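Local coordinates for protein folylpolyglutamate synthase/dihydrofolate synthase (Thermotoga maritima, PDB 1O5Z) that probably catalyses the ATP-dependent addition of L-glutamate to tetrahydrofolate and its polyglutamates, and to dihydropteroate to make dihydrofolate, at residues Y84-L89 with S131-V136; M139-F144 with A152-G157; S90-R95 with E106-I111; I38-S43 with N120-E125; A67-N72 with G277-T282. All blocks are in the same frame, centred on the assembly; numbering follows the deposited sequence.

Interaction 1. Residues Y84-L89 with S131-V136; sequences YYSPHL and SFFEVV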
# COMPACT_ATOMS: atom_id res chain seq x y z
N TYR A 84 2.28 -5.61 8.01
CA TYR A 84 1.14 -6.24 7.33
C TYR A 84 0.54 -5.28 6.30
O TYR A 84 0.10 -4.22 6.68
CB TYR A 84 0.08 -6.69 8.33
CG TYR A 84 -0.99 -7.44 7.66
CD1 TYR A 84 -0.71 -8.54 6.87
CD2 TYR A 84 -2.31 -7.03 7.74
CE1 TYR A 84 -1.71 -9.24 6.22
CE2 TYR A 84 -3.31 -7.71 7.08
CZ TYR A 84 -3.02 -8.81 6.33
OH TYR A 84 -4.04 -9.46 5.66
N TYR A 85 0.58 -5.67 5.02
CA TYR A 85 0.07 -4.85 3.95
C TYR A 85 -0.96 -5.59 3.12
O TYR A 85 -1.08 -6.80 3.19
CB TYR A 85 1.19 -4.38 3.04
CG TYR A 85 2.35 -3.71 3.75
CD1 TYR A 85 3.34 -4.47 4.36
CD2 TYR A 85 2.47 -2.32 3.80
CE1 TYR A 85 4.43 -3.85 4.98
CE2 TYR A 85 3.54 -1.71 4.44
CZ TYR A 85 4.51 -2.48 5.02
OH TYR A 85 5.57 -1.88 5.65
N SER A 86 -1.69 -4.80 2.35
CA SER A 86 -2.65 -5.29 1.33
C SER A 86 -2.87 -4.16 0.34
O SER A 86 -2.84 -3.01 0.73
CB SER A 86 -4.02 -5.66 1.91
OG SER A 86 -4.54 -4.60 2.72
N PRO A 87 -3.06 -4.48 -0.93
CA PRO A 87 -3.02 -5.85 -1.42
C PRO A 87 -1.54 -6.15 -1.74
O PRO A 87 -0.69 -5.80 -0.95
CB PRO A 87 -3.94 -5.79 -2.64
CG PRO A 87 -3.72 -4.33 -3.15
CD PRO A 87 -3.29 -3.51 -2.00
N HIS A 88 -1.18 -6.77 -2.86
CA HIS A 88 0.20 -6.81 -3.22
C HIS A 88 0.26 -6.44 -4.65
O HIS A 88 -0.75 -6.46 -5.33
CB HIS A 88 0.82 -8.21 -3.00
CG HIS A 88 0.20 -9.31 -3.81
ND1 HIS A 88 -0.73 -10.20 -3.29
CD2 HIS A 88 0.39 -9.69 -5.10
CE1 HIS A 88 -1.06 -11.08 -4.22
NE2 HIS A 88 -0.40 -10.79 -5.33
N LEU A 89 1.48 -6.15 -5.09
CA LEU A 89 1.77 -5.73 -6.45
C LEU A 89 2.31 -6.88 -7.32
O LEU A 89 1.76 -7.20 -8.37
CB LEU A 89 2.77 -4.57 -6.38
CG LEU A 89 2.86 -3.78 -7.66
CD1 LEU A 89 1.53 -3.09 -7.94
CD2 LEU A 89 4.02 -2.80 -7.59
N SER A 131 -12.90 -15.28 5.30
CA SER A 131 -12.70 -14.78 3.94
C SER A 131 -11.22 -14.85 3.61
O SER A 131 -10.40 -15.11 4.48
CB SER A 131 -13.19 -13.33 3.83
OG SER A 131 -12.39 -12.45 4.62
N PHE A 132 -10.87 -14.59 2.37
CA PHE A 132 -9.47 -14.47 1.99
C PHE A 132 -8.68 -13.59 2.93
O PHE A 132 -7.62 -13.97 3.49
CB PHE A 132 -9.40 -13.87 0.56
CG PHE A 132 -8.02 -13.48 0.15
CD1 PHE A 132 -7.09 -14.45 -0.20
CD2 PHE A 132 -7.63 -12.12 0.16
CE1 PHE A 132 -5.79 -14.08 -0.56
CE2 PHE A 132 -6.35 -11.76 -0.20
CZ PHE A 132 -5.43 -12.75 -0.56
N PHE A 133 -9.17 -12.38 3.09
CA PHE A 133 -8.46 -11.36 3.88
C PHE A 133 -8.40 -11.74 5.35
O PHE A 133 -7.42 -11.49 6.05
CB PHE A 133 -9.11 -9.98 3.72
CG PHE A 133 -8.27 -8.87 4.30
CD1 PHE A 133 -7.03 -8.56 3.74
CD2 PHE A 133 -8.67 -8.19 5.43
CE1 PHE A 133 -6.25 -7.56 4.30
CE2 PHE A 133 -7.87 -7.22 6.01
CZ PHE A 133 -6.67 -6.90 5.44
N GLU A 134 -9.45 -12.34 5.85
CA GLU A 134 -9.44 -12.84 7.20
C GLU A 134 -8.35 -13.87 7.37
O GLU A 134 -7.59 -13.81 8.33
CB GLU A 134 -10.81 -13.42 7.55
CG GLU A 134 -11.79 -12.24 7.73
CD GLU A 134 -13.23 -12.65 7.85
OE1 GLU A 134 -13.58 -13.86 7.69
OE2 GLU A 134 -14.01 -11.70 8.08
N VAL A 135 -8.25 -14.81 6.44
CA VAL A 135 -7.23 -15.85 6.57
C VAL A 135 -5.80 -15.26 6.52
O VAL A 135 -4.96 -15.56 7.33
CB VAL A 135 -7.41 -16.92 5.50
CG1 VAL A 135 -6.23 -17.92 5.56
CG2 VAL A 135 -8.67 -17.65 5.74
N VAL A 136 -5.57 -14.38 5.54
CA VAL A 136 -4.25 -13.80 5.36
C VAL A 136 -3.86 -12.97 6.59
O VAL A 136 -2.71 -13.00 7.07
CB VAL A 136 -4.19 -12.96 4.07
CG1 VAL A 136 -2.78 -12.31 3.93
CG2 VAL A 136 -4.49 -13.80 2.91

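Interaction 2. Residues M139-F144 with A152-G157; sequences MAFLYF and AVLEVG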
# COMPACT_ATOMS: atom_id res chain seq x y z
N MET A 139 -2.94 -15.24 9.29
CA MET A 139 -1.63 -15.73 8.95
C MET A 139 -0.54 -14.75 9.38
O MET A 139 0.43 -15.14 9.97
CB MET A 139 -1.51 -15.90 7.46
CG MET A 139 -2.22 -17.12 6.90
SD MET A 139 -1.87 -17.31 5.09
CE MET A 139 -0.10 -16.83 5.05
N ALA A 140 -0.71 -13.47 9.06
CA ALA A 140 0.24 -12.48 9.50
C ALA A 140 0.34 -12.45 11.00
O ALA A 140 1.42 -12.51 11.53
CB ALA A 140 -0.15 -11.15 8.98
N PHE A 141 -0.79 -12.38 11.69
CA PHE A 141 -0.79 -12.33 13.16
C PHE A 141 -0.07 -13.51 13.77
O PHE A 141 0.68 -13.36 14.73
CB PHE A 141 -2.19 -12.29 13.73
CG PHE A 141 -2.85 -10.95 13.66
CD1 PHE A 141 -4.16 -10.84 13.22
CD2 PHE A 141 -2.20 -9.80 14.11
CE1 PHE A 141 -4.81 -9.57 13.14
CE2 PHE A 141 -2.85 -8.56 14.06
CZ PHE A 141 -4.17 -8.46 13.58
N LEU A 142 -0.33 -14.68 13.23
CA LEU A 142 0.30 -15.91 13.72
C LEU A 142 1.81 -15.87 13.45
O LEU A 142 2.62 -16.21 14.30
CB LEU A 142 -0.34 -17.10 12.99
CG LEU A 142 0.06 -18.47 13.49
CD1 LEU A 142 -0.09 -18.52 14.97
CD2 LEU A 142 -0.72 -19.60 12.81
N TYR A 143 2.17 -15.44 12.26
CA TYR A 143 3.56 -15.37 11.87
C TYR A 143 4.34 -14.42 12.81
O TYR A 143 5.39 -14.75 13.30
CB TYR A 143 3.63 -14.90 10.43
CG TYR A 143 4.98 -14.64 9.89
CD1 TYR A 143 5.81 -15.68 9.52
CD2 TYR A 143 5.42 -13.33 9.64
CE1 TYR A 143 7.03 -15.45 8.97
CE2 TYR A 143 6.64 -13.09 9.09
CZ TYR A 143 7.44 -14.15 8.73
OH TYR A 143 8.66 -13.94 8.17
N PHE A 144 3.77 -13.24 13.05
CA PHE A 144 4.36 -12.29 13.95
C PHE A 144 4.54 -12.88 15.31
O PHE A 144 5.53 -12.59 15.95
CB PHE A 144 3.49 -11.03 14.05
CG PHE A 144 3.29 -10.34 12.76
CD1 PHE A 144 4.24 -10.41 11.73
CD2 PHE A 144 2.15 -9.58 12.55
CE1 PHE A 144 4.04 -9.76 10.51
CE2 PHE A 144 1.95 -8.92 11.34
CZ PHE A 144 2.93 -9.02 10.31
N ALA A 152 4.02 -4.98 15.78
CA ALA A 152 3.45 -5.21 14.45
C ALA A 152 2.81 -3.91 13.94
O ALA A 152 2.09 -3.26 14.66
CB ALA A 152 2.46 -6.36 14.47
N VAL A 153 3.10 -3.54 12.70
CA VAL A 153 2.47 -2.40 12.04
C VAL A 153 1.50 -2.94 11.04
O VAL A 153 1.86 -3.70 10.16
CB VAL A 153 3.51 -1.51 11.36
CG1 VAL A 153 2.87 -0.27 10.76
CG2 VAL A 153 4.57 -1.10 12.37
N LEU A 154 0.24 -2.54 11.18
CA LEU A 154 -0.86 -3.12 10.42
C LEU A 154 -1.55 -2.07 9.60
O LEU A 154 -2.13 -1.14 10.12
CB LEU A 154 -1.86 -3.74 11.38
CG LEU A 154 -1.18 -4.62 12.43
CD1 LEU A 154 -2.14 -4.79 13.59
CD2 LEU A 154 -0.85 -5.91 11.80
N GLU A 155 -1.51 -2.30 8.30
CA GLU A 155 -2.29 -1.57 7.37
C GLU A 155 -3.73 -2.16 7.29
O GLU A 155 -3.92 -3.34 7.03
CB GLU A 155 -1.60 -1.61 5.97
CG GLU A 155 -2.41 -0.86 4.93
CD GLU A 155 -1.90 -0.99 3.54
OE1 GLU A 155 -0.92 -1.70 3.30
OE2 GLU A 155 -2.51 -0.31 2.70
N VAL A 156 -4.71 -1.30 7.45
CA VAL A 156 -6.10 -1.66 7.28
C VAL A 156 -6.27 -2.17 5.86
O VAL A 156 -5.72 -1.59 4.88
CB VAL A 156 -7.01 -0.46 7.52
CG1 VAL A 156 -8.44 -0.81 7.19
CG2 VAL A 156 -6.86 0.06 8.98
N GLY A 157 -7.01 -3.27 5.73
CA GLY A 157 -7.41 -3.79 4.40
C GLY A 157 -8.34 -2.82 3.70
O GLY A 157 -8.06 -2.34 2.64

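Interaction 3. Residues S90-R95 with E106-I111; sequences STFRER and EDVVKI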
# COMPACT_ATOMS: atom_id res chain seq x y z
N SER A 90 3.38 -7.52 -6.85
CA SER A 90 4.09 -8.53 -7.63
C SER A 90 4.03 -9.90 -6.98
O SER A 90 3.84 -10.89 -7.67
CB SER A 90 5.54 -8.14 -7.83
OG SER A 90 5.66 -6.92 -8.50
N THR A 91 4.19 -9.97 -5.67
CA THR A 91 4.09 -11.23 -4.99
C THR A 91 3.28 -11.10 -3.75
O THR A 91 3.37 -10.13 -3.03
CB THR A 91 5.46 -11.84 -4.64
OG1 THR A 91 5.23 -12.98 -3.80
CG2 THR A 91 6.30 -10.90 -3.78
N PHE A 92 2.48 -12.12 -3.50
CA PHE A 92 1.71 -12.25 -2.29
C PHE A 92 2.53 -12.00 -1.03
O PHE A 92 2.01 -11.49 -0.04
CB PHE A 92 1.10 -13.66 -2.27
CG PHE A 92 0.44 -14.00 -1.01
CD1 PHE A 92 -0.93 -13.77 -0.84
CD2 PHE A 92 1.17 -14.54 0.03
CE1 PHE A 92 -1.58 -14.11 0.37
CE2 PHE A 92 0.57 -14.87 1.23
CZ PHE A 92 -0.83 -14.66 1.40
N ARG A 93 3.80 -12.34 -1.07
CA ARG A 93 4.66 -12.23 0.09
C ARG A 93 5.00 -10.77 0.56
O ARG A 93 5.46 -10.56 1.72
CB ARG A 93 5.88 -13.11 -0.13
CG ARG A 93 5.48 -14.58 -0.27
CD ARG A 93 6.42 -15.38 -1.15
NE ARG A 93 7.73 -14.92 -0.74
CZ ARG A 93 8.59 -14.27 -1.46
NH1 ARG A 93 8.45 -14.13 -2.75
NH2 ARG A 93 9.67 -13.84 -0.84
N GLU A 94 4.74 -9.78 -0.30
CA GLU A 94 4.74 -8.37 0.13
C GLU A 94 3.82 -8.05 1.32
O GLU A 94 4.00 -7.05 2.05
CB GLU A 94 4.25 -7.48 -1.04
CG GLU A 94 5.18 -7.38 -2.22
CD GLU A 94 4.49 -6.84 -3.46
OE1 GLU A 94 3.52 -6.05 -3.33
OE2 GLU A 94 4.92 -7.21 -4.58
N ARG A 95 2.80 -8.89 1.50
CA ARG A 95 1.75 -8.62 2.47
C ARG A 95 2.22 -8.82 3.89
O ARG A 95 1.67 -8.24 4.77
CB ARG A 95 0.51 -9.52 2.22
CG ARG A 95 -0.23 -9.25 0.94
CD ARG A 95 -1.18 -10.31 0.57
NE ARG A 95 -1.84 -10.00 -0.68
CZ ARG A 95 -3.04 -9.42 -0.79
NH1 ARG A 95 -3.52 -9.17 -2.01
NH2 ARG A 95 -3.78 -9.11 0.28
N GLU A 106 8.36 -20.75 2.10
CA GLU A 106 8.44 -21.82 3.10
C GLU A 106 7.65 -21.46 4.39
O GLU A 106 6.91 -22.26 4.92
CB GLU A 106 9.92 -22.15 3.42
CG GLU A 106 10.02 -23.29 4.41
CD GLU A 106 11.39 -23.47 5.10
OE1 GLU A 106 11.84 -24.67 5.24
OE2 GLU A 106 11.98 -22.41 5.54
N ASP A 107 7.79 -20.25 4.87
CA ASP A 107 7.04 -19.87 6.03
C ASP A 107 5.55 -19.68 5.77
O ASP A 107 4.74 -19.91 6.67
CB ASP A 107 7.62 -18.60 6.63
CG ASP A 107 8.86 -18.89 7.48
OD1 ASP A 107 9.13 -20.08 7.80
OD2 ASP A 107 9.62 -17.97 7.87
N VAL A 108 5.19 -19.22 4.59
CA VAL A 108 3.80 -19.10 4.26
C VAL A 108 3.20 -20.52 4.35
O VAL A 108 2.15 -20.74 4.95
CB VAL A 108 3.60 -18.54 2.86
CG1 VAL A 108 2.15 -18.86 2.35
CG2 VAL A 108 3.95 -17.04 2.80
N VAL A 109 3.90 -21.47 3.75
CA VAL A 109 3.48 -22.87 3.79
C VAL A 109 3.37 -23.35 5.24
O VAL A 109 2.37 -23.95 5.62
CB VAL A 109 4.44 -23.73 2.95
CG1 VAL A 109 4.20 -25.23 3.15
CG2 VAL A 109 4.28 -23.43 1.52
N LYS A 110 4.38 -23.04 6.05
CA LYS A 110 4.39 -23.43 7.47
C LYS A 110 3.22 -22.87 8.26
O LYS A 110 2.53 -23.61 8.96
CB LYS A 110 5.70 -23.02 8.16
CG LYS A 110 6.90 -24.01 7.91
CD LYS A 110 8.24 -23.36 8.38
CE LYS A 110 9.27 -24.40 8.89
NZ LYS A 110 9.80 -24.03 10.29
N ILE A 111 3.01 -21.57 8.19
CA ILE A 111 1.88 -20.98 8.87
C ILE A 111 0.57 -21.55 8.34
O ILE A 111 -0.32 -21.85 9.11
CB ILE A 111 1.89 -19.44 8.82
CG1 ILE A 111 2.74 -18.88 9.98
CG2 ILE A 111 0.48 -18.85 9.04
CD1 ILE A 111 4.02 -18.57 9.56

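Interaction 4. Residues I38-S43 with N120-E125; sequences ISMLLS and NELDKE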
# COMPACT_ATOMS: atom_id res chain seq x y z
N ILE A 38 -13.11 -13.40 12.18
CA ILE A 38 -11.67 -13.17 12.40
C ILE A 38 -11.36 -13.36 13.90
O ILE A 38 -10.33 -13.90 14.26
CB ILE A 38 -11.21 -11.75 11.89
CG1 ILE A 38 -9.69 -11.55 12.10
CG2 ILE A 38 -11.98 -10.61 12.61
CD1 ILE A 38 -8.80 -12.53 11.36
N SER A 39 -12.24 -12.88 14.76
CA SER A 39 -12.08 -13.09 16.19
C SER A 39 -12.07 -14.59 16.57
O SER A 39 -11.24 -15.02 17.36
CB SER A 39 -13.18 -12.36 16.94
OG SER A 39 -13.13 -10.98 16.66
N MET A 40 -12.96 -15.37 15.97
CA MET A 40 -12.98 -16.80 16.20
C MET A 40 -11.75 -17.53 15.62
O MET A 40 -11.18 -18.39 16.25
CB MET A 40 -14.27 -17.36 15.58
CG MET A 40 -14.55 -18.82 15.83
SD MET A 40 -16.08 -19.40 15.03
CE MET A 40 -17.16 -17.99 15.40
N LEU A 41 -11.35 -17.21 14.41
CA LEU A 41 -10.12 -17.80 13.86
C LEU A 41 -8.93 -17.54 14.78
O LEU A 41 -8.26 -18.48 15.20
CB LEU A 41 -9.84 -17.23 12.47
CG LEU A 41 -8.58 -17.63 11.70
CD1 LEU A 41 -8.45 -19.14 11.65
CD2 LEU A 41 -8.61 -17.06 10.29
N LEU A 42 -8.71 -16.29 15.12
CA LEU A 42 -7.62 -15.94 16.00
C LEU A 42 -7.70 -16.61 17.38
O LEU A 42 -6.68 -17.05 17.93
CB LEU A 42 -7.54 -14.41 16.13
CG LEU A 42 -7.02 -13.67 14.89
CD1 LEU A 42 -7.17 -12.16 15.04
CD2 LEU A 42 -5.58 -13.99 14.71
N SER A 43 -8.90 -16.69 17.94
CA SER A 43 -9.10 -17.37 19.20
C SER A 43 -8.65 -18.81 19.14
O SER A 43 -8.04 -19.30 20.05
CB SER A 43 -10.57 -17.37 19.55
OG SER A 43 -10.76 -17.98 20.80
N ASN A 120 -10.01 -25.95 8.24
CA ASN A 120 -10.81 -27.03 7.68
C ASN A 120 -12.11 -27.16 8.43
O ASN A 120 -13.15 -27.46 7.85
CB ASN A 120 -10.06 -28.38 7.71
CG ASN A 120 -8.89 -28.46 6.71
OD1 ASN A 120 -8.80 -27.66 5.74
ND2 ASN A 120 -7.97 -29.43 6.93
N GLU A 121 -12.01 -26.94 9.74
CA GLU A 121 -13.12 -26.98 10.67
C GLU A 121 -14.11 -25.82 10.47
O GLU A 121 -15.31 -26.06 10.32
CB GLU A 121 -12.56 -26.97 12.07
CG GLU A 121 -13.56 -27.20 13.18
CD GLU A 121 -13.01 -26.76 14.54
OE1 GLU A 121 -13.74 -26.04 15.31
OE2 GLU A 121 -11.83 -27.11 14.83
N LEU A 122 -13.60 -24.58 10.48
CA LEU A 122 -14.36 -23.37 10.22
C LEU A 122 -14.96 -23.37 8.82
O LEU A 122 -16.06 -22.85 8.61
CB LEU A 122 -13.46 -22.13 10.34
CG LEU A 122 -12.81 -21.83 11.70
CD1 LEU A 122 -11.91 -20.58 11.68
CD2 LEU A 122 -13.86 -21.72 12.80
N ASP A 123 -14.24 -23.95 7.86
CA ASP A 123 -14.68 -23.96 6.48
C ASP A 123 -15.85 -24.84 6.22
O ASP A 123 -16.42 -24.77 5.17
CB ASP A 123 -13.56 -24.36 5.54
CG ASP A 123 -12.64 -23.20 5.24
OD1 ASP A 123 -11.61 -23.47 4.55
OD2 ASP A 123 -12.84 -22.00 5.64
N LYS A 124 -16.22 -25.66 7.18
CA LYS A 124 -17.39 -26.51 7.01
C LYS A 124 -18.72 -25.78 7.00
O LYS A 124 -19.72 -26.32 6.53
CB LYS A 124 -17.37 -27.59 8.07
CG LYS A 124 -16.23 -28.56 7.80
CD LYS A 124 -16.08 -29.64 8.85
CE LYS A 124 -14.89 -30.56 8.48
NZ LYS A 124 -14.85 -30.95 7.01
N GLU A 125 -18.75 -24.56 7.52
CA GLU A 125 -19.99 -23.81 7.64
C GLU A 125 -19.76 -22.45 7.14
O GLU A 125 -18.81 -21.79 7.58
CB GLU A 125 -20.41 -23.76 9.10
CG GLU A 125 -20.98 -25.11 9.54
CD GLU A 125 -21.58 -25.10 10.94
OE1 GLU A 125 -20.79 -25.36 11.90
OE2 GLU A 125 -22.82 -24.88 11.09

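Interaction 5. Residues A67-N72 with G277-T282; sequences ANMVSN and GVALKT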
# COMPACT_ATOMS: atom_id res chain seq x y z
N ALA A 67 2.31 3.20 6.83
CA ALA A 67 2.72 1.94 7.49
C ALA A 67 4.18 1.60 7.21
O ALA A 67 4.93 1.26 8.11
CB ALA A 67 1.82 0.76 7.03
N ASN A 68 4.55 1.65 5.94
CA ASN A 68 5.90 1.35 5.50
C ASN A 68 6.92 2.24 6.17
O ASN A 68 7.94 1.77 6.63
CB ASN A 68 6.03 1.50 3.99
CG ASN A 68 7.32 0.95 3.48
OD1 ASN A 68 8.26 1.72 3.21
ND2 ASN A 68 7.42 -0.39 3.39
N MET A 69 6.63 3.53 6.21
CA MET A 69 7.51 4.49 6.86
C MET A 69 7.67 4.20 8.37
O MET A 69 8.78 4.20 8.94
CB MET A 69 6.93 5.87 6.66
CG MET A 69 7.05 6.38 5.23
SD MET A 69 6.20 7.98 5.07
CE MET A 69 6.30 8.31 3.31
N VAL A 70 6.54 3.92 9.02
CA VAL A 70 6.55 3.54 10.41
C VAL A 70 7.37 2.27 10.63
O VAL A 70 8.20 2.25 11.52
CB VAL A 70 5.12 3.44 10.97
CG1 VAL A 70 5.12 2.86 12.32
CG2 VAL A 70 4.52 4.82 11.07
N SER A 71 7.15 1.24 9.82
CA SER A 71 7.91 -0.01 9.99
C SER A 71 9.35 0.25 9.78
O SER A 71 10.13 -0.25 10.48
CB SER A 71 7.53 -1.12 9.00
OG SER A 71 6.12 -1.25 8.99
N ASN A 72 9.68 0.92 8.69
CA ASN A 72 11.06 1.18 8.34
C ASN A 72 11.83 1.92 9.41
O ASN A 72 12.97 1.57 9.68
CB ASN A 72 11.16 1.85 6.98
CG ASN A 72 11.30 0.81 5.90
OD1 ASN A 72 12.27 0.03 5.93
ND2 ASN A 72 10.33 0.71 5.01
N GLY A 277 5.13 13.13 7.69
CA GLY A 277 4.66 13.80 8.91
C GLY A 277 3.68 12.93 9.70
O GLY A 277 3.73 12.83 10.90
N VAL A 278 2.74 12.34 9.01
CA VAL A 278 1.78 11.46 9.68
C VAL A 278 2.48 10.30 10.38
O VAL A 278 2.12 9.96 11.50
CB VAL A 278 0.71 10.90 8.70
CG1 VAL A 278 -0.23 9.93 9.42
CG2 VAL A 278 -0.08 12.01 8.10
N ALA A 279 3.45 9.68 9.70
CA ALA A 279 4.23 8.57 10.25
C ALA A 279 5.00 8.98 11.53
O ALA A 279 5.08 8.21 12.50
CB ALA A 279 5.18 8.05 9.20
N LEU A 280 5.60 10.17 11.51
CA LEU A 280 6.39 10.65 12.63
C LEU A 280 5.48 10.99 13.79
O LEU A 280 5.78 10.63 14.93
CB LEU A 280 7.26 11.86 12.23
CG LEU A 280 8.31 11.63 11.11
CD1 LEU A 280 9.28 12.84 10.95
CD2 LEU A 280 9.09 10.41 11.36
N LYS A 281 4.36 11.66 13.51
CA LYS A 281 3.35 11.84 14.58
C LYS A 281 2.85 10.50 15.10
O LYS A 281 2.75 10.31 16.28
CB LYS A 281 2.17 12.71 14.13
CG LYS A 281 1.20 13.24 15.27
CD LYS A 281 1.69 13.17 16.76
CE LYS A 281 2.44 14.34 17.20
NZ LYS A 281 3.18 14.07 18.50
N THR A 282 2.58 9.55 14.23
CA THR A 282 2.11 8.28 14.68
C THR A 282 3.10 7.74 15.71
O THR A 282 2.72 7.34 16.79
CB THR A 282 1.97 7.38 13.50
OG1 THR A 282 0.85 7.82 12.69
CG2 THR A 282 1.63 5.92 13.95

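Interaction 1. Residues Y84-L89 with S131-V136
Where strand 81-84 of the Mur ligase middle domain runs out into a loop, Tyr-84 and Ser-86 meet the first turn of helix 132-146 through Phe-133 and Val-136. With CG anti to the backbone N (chi1 -174°), Tyr-84 reaches across to both with its phenol end. Its OH lies 3.2 Å from Phe-133 CE1, coming obliquely to that ring, and its CE2 is 3.8 Å from Phe-133 CZ. The two ring planes are inclined at 36°, so the pair is neither a parallel stack nor a T-shaped one. Val-136 CG1 takes the edge of the tyrosine, in the plane of the ring and 3.6 Å from Tyr-84 OH. The hydroxyl itself is hydrogen-bonded to Thr-137 OG1, one residue further along the helix, which ties the ring's polar end to the same helix that packs against it. This is the alpha/beta architecture of the P-loop NTPase clan: a helix lies over the sheet, and a loop leaves the C-terminal edge of a parallel strand. Beyond that edge Ser-86 OG stands 3.8 Å from Phe-133 CE1, and it is hydrogen-bonded to an unidentified ligand. The helix start is fixed by a capping box. Glu-134 N donates to Ser-131 OG at 3.2 Å, and Ser-131 N returns a bond of 2.9 Å to Glu-134 OE1, an oxygen that also forms a salt bridge with Arg-37.

Interaction 2. Residues M139-F144 with A152-G157
Phe-141 and Phe-144, two aromatic side chains of helix 132-146, pack on Ala-152 and Leu-154 of strand 151-155, the strand that follows it in the chain. The helix and strand segments run nearly antiparallel, at 172° with axes 10.5 Å apart, as expected where a helix covers the parallel part of the sheet in an alpha/beta domain. Ring-to-methyl packing makes up the whole contact. Leu-154 CD1 meets Phe-141 alone, at the ring edge and 3.9 Å from CE2, and the two side chains cross at about a right angle. The other methyl lies between the rings: Leu-154 CD2 is 4.0 Å from Phe-141 CE2 and 4.1 Å from Phe-144 CE2, near the plane of the latter ring. Ala-152 CB comes obliquely to Phe-144, 3.8 Å from its CD2. Every touching residue is buried and no hydrogen bond forms across this interface, so its hold should come from shape and hydrophobic burial.

Interaction 3. Residues S90-R95 with E106-I111
Val-108 of helix 105-122 offers one methyl, CG2, to both Phe-92 and Arg-93, joining that helix to the loop between strands 81-84 and 96-98 of the Mur ligase middle domain. The enclosed part is Phe-92: CG2 meets the edge of its buried ring, 4.3 Å from CE2, and Tyr-15, Leu-19 and Tyr-23 of helix 12-23 wall the ring in. Arg-93 forms the more open side. Although partly exposed, it brings its aliphatic stem about equally near, CG lying 4.2 Å from Val-108 CG2, while its NE turns to the backbone oxygen of Ile-103. The loop gets its shape from bonds of its own. Thr-91 OG1 accepts from Arg-93 N at 3.1 Å, an ST turn, and Glu-94 OE2 receives two backbone donors from the same face of its carboxylate, Ser-90 N at 2.8 Å and Thr-91 N at 3.1 Å. With Thr-91 OG1, Glu-94 OE2 and Arg-93 NE so engaged, the link to the helix is a modest apolar one, without directional bonds.

Interaction 4. Residues I38-S43 with N120-E125
Leu-122, close to the C-terminal end of helix 105-122, pushes its branched tip between Met-40 and Leu-41 of helix 36-44. This is helix-to-helix packing toward the periphery, its centre about 27 Å from the centre of the chain. The leucine CB points at helix 36-44 without itself touching it. CG lies anti to the carbonyl carbon (chi1 -62°), and chi2 of 179° extends CD1 straight ahead, while CD2 branches off to another neighbour. CD1 packs on Leu-41: it is 3.7 Å from Leu-41 CD1 and 4.0 Å from Leu-41 CB, with the two side chains crossing at about a right angle. CD2 instead comes to 3.9 Å from Met-40 SD, where the methionine, bent at its last torsion, slides past the leucine in the opposite direction. One methyl thus serves the buried neighbour and the other a partly exposed one. Leu-41 extends the apolar patch to Ile-118, Leu-119 and Ala-138, and so reaches helix 132-146 as well. Just after Leu-122 the chain makes a type I turn to Glu-125. Within this turn Asp-123 is bound to Lys-25 by a salt bridge and hydrogen-bonded to Ser-129 and Tyr-21, tying down the chain next to the leucine. The contact is therefore held by methyl, methylene and thioether groups, with no hydrogen bond across it, and its hold should come from burial and dispersion.

Interaction 5. Residues A67-N72 with G277-T282
Met-69 and Val-70 pack helix 63-77, the helix that follows the P-loop after strand 53-58, against Ala-279 of helix 271-286. The two segments cross at -50° with axes 8.8 Å apart, an angle consistent with the ridges-into-grooves class near -50°. Met-69 is the first to touch, its CB 3.8 Å from Ala-279 CB. Val-70 comes next and does most of the touching through one methyl: its CG2 lies 3.7 Å from Ala-279 O and 3.8 Å from Ala-279 CB, resting on both the backbone and the side chain of the alanine. The small alanine allows the backbones to draw near, Val-70 CA being 5.5 Å from Ala-279 CA. The same Val-70 CG2 also grazes Thr-282 CG2 at 4.2 Å. That threonine's hydroxyl is hydrogen-bonded to Thr-174 OG1, and Thr-282 OG1 also donates to Val-278 O at 2.8 Å, from the face of that carbonyl opposite to Thr-282 N.

How the interactions relate
From the N terminus, 38-43 opens the loop that interaction 4 closes at 120-125, and 67-72 opens the much longer one that interaction 5 closes at 277-282; the two cross. Interaction 1 starts at 84-89, and interaction 3 nests inside it, as inside 4 and 5. Interaction 4 closes before interaction 1, so these also cross. Interactions 1 and 2, in series, both lie within 5. Interaction 4 pairs helices 36-44 and 105-122, interaction 3 ties the 90-95 loop to 105-122, and interactions 1 and 2 seat helix 132-146 on the loop after strand 81-84 and on strand 151-155. Interaction 5 pairs helices 63-77 and 271-286, touching interaction 2 through Val-153.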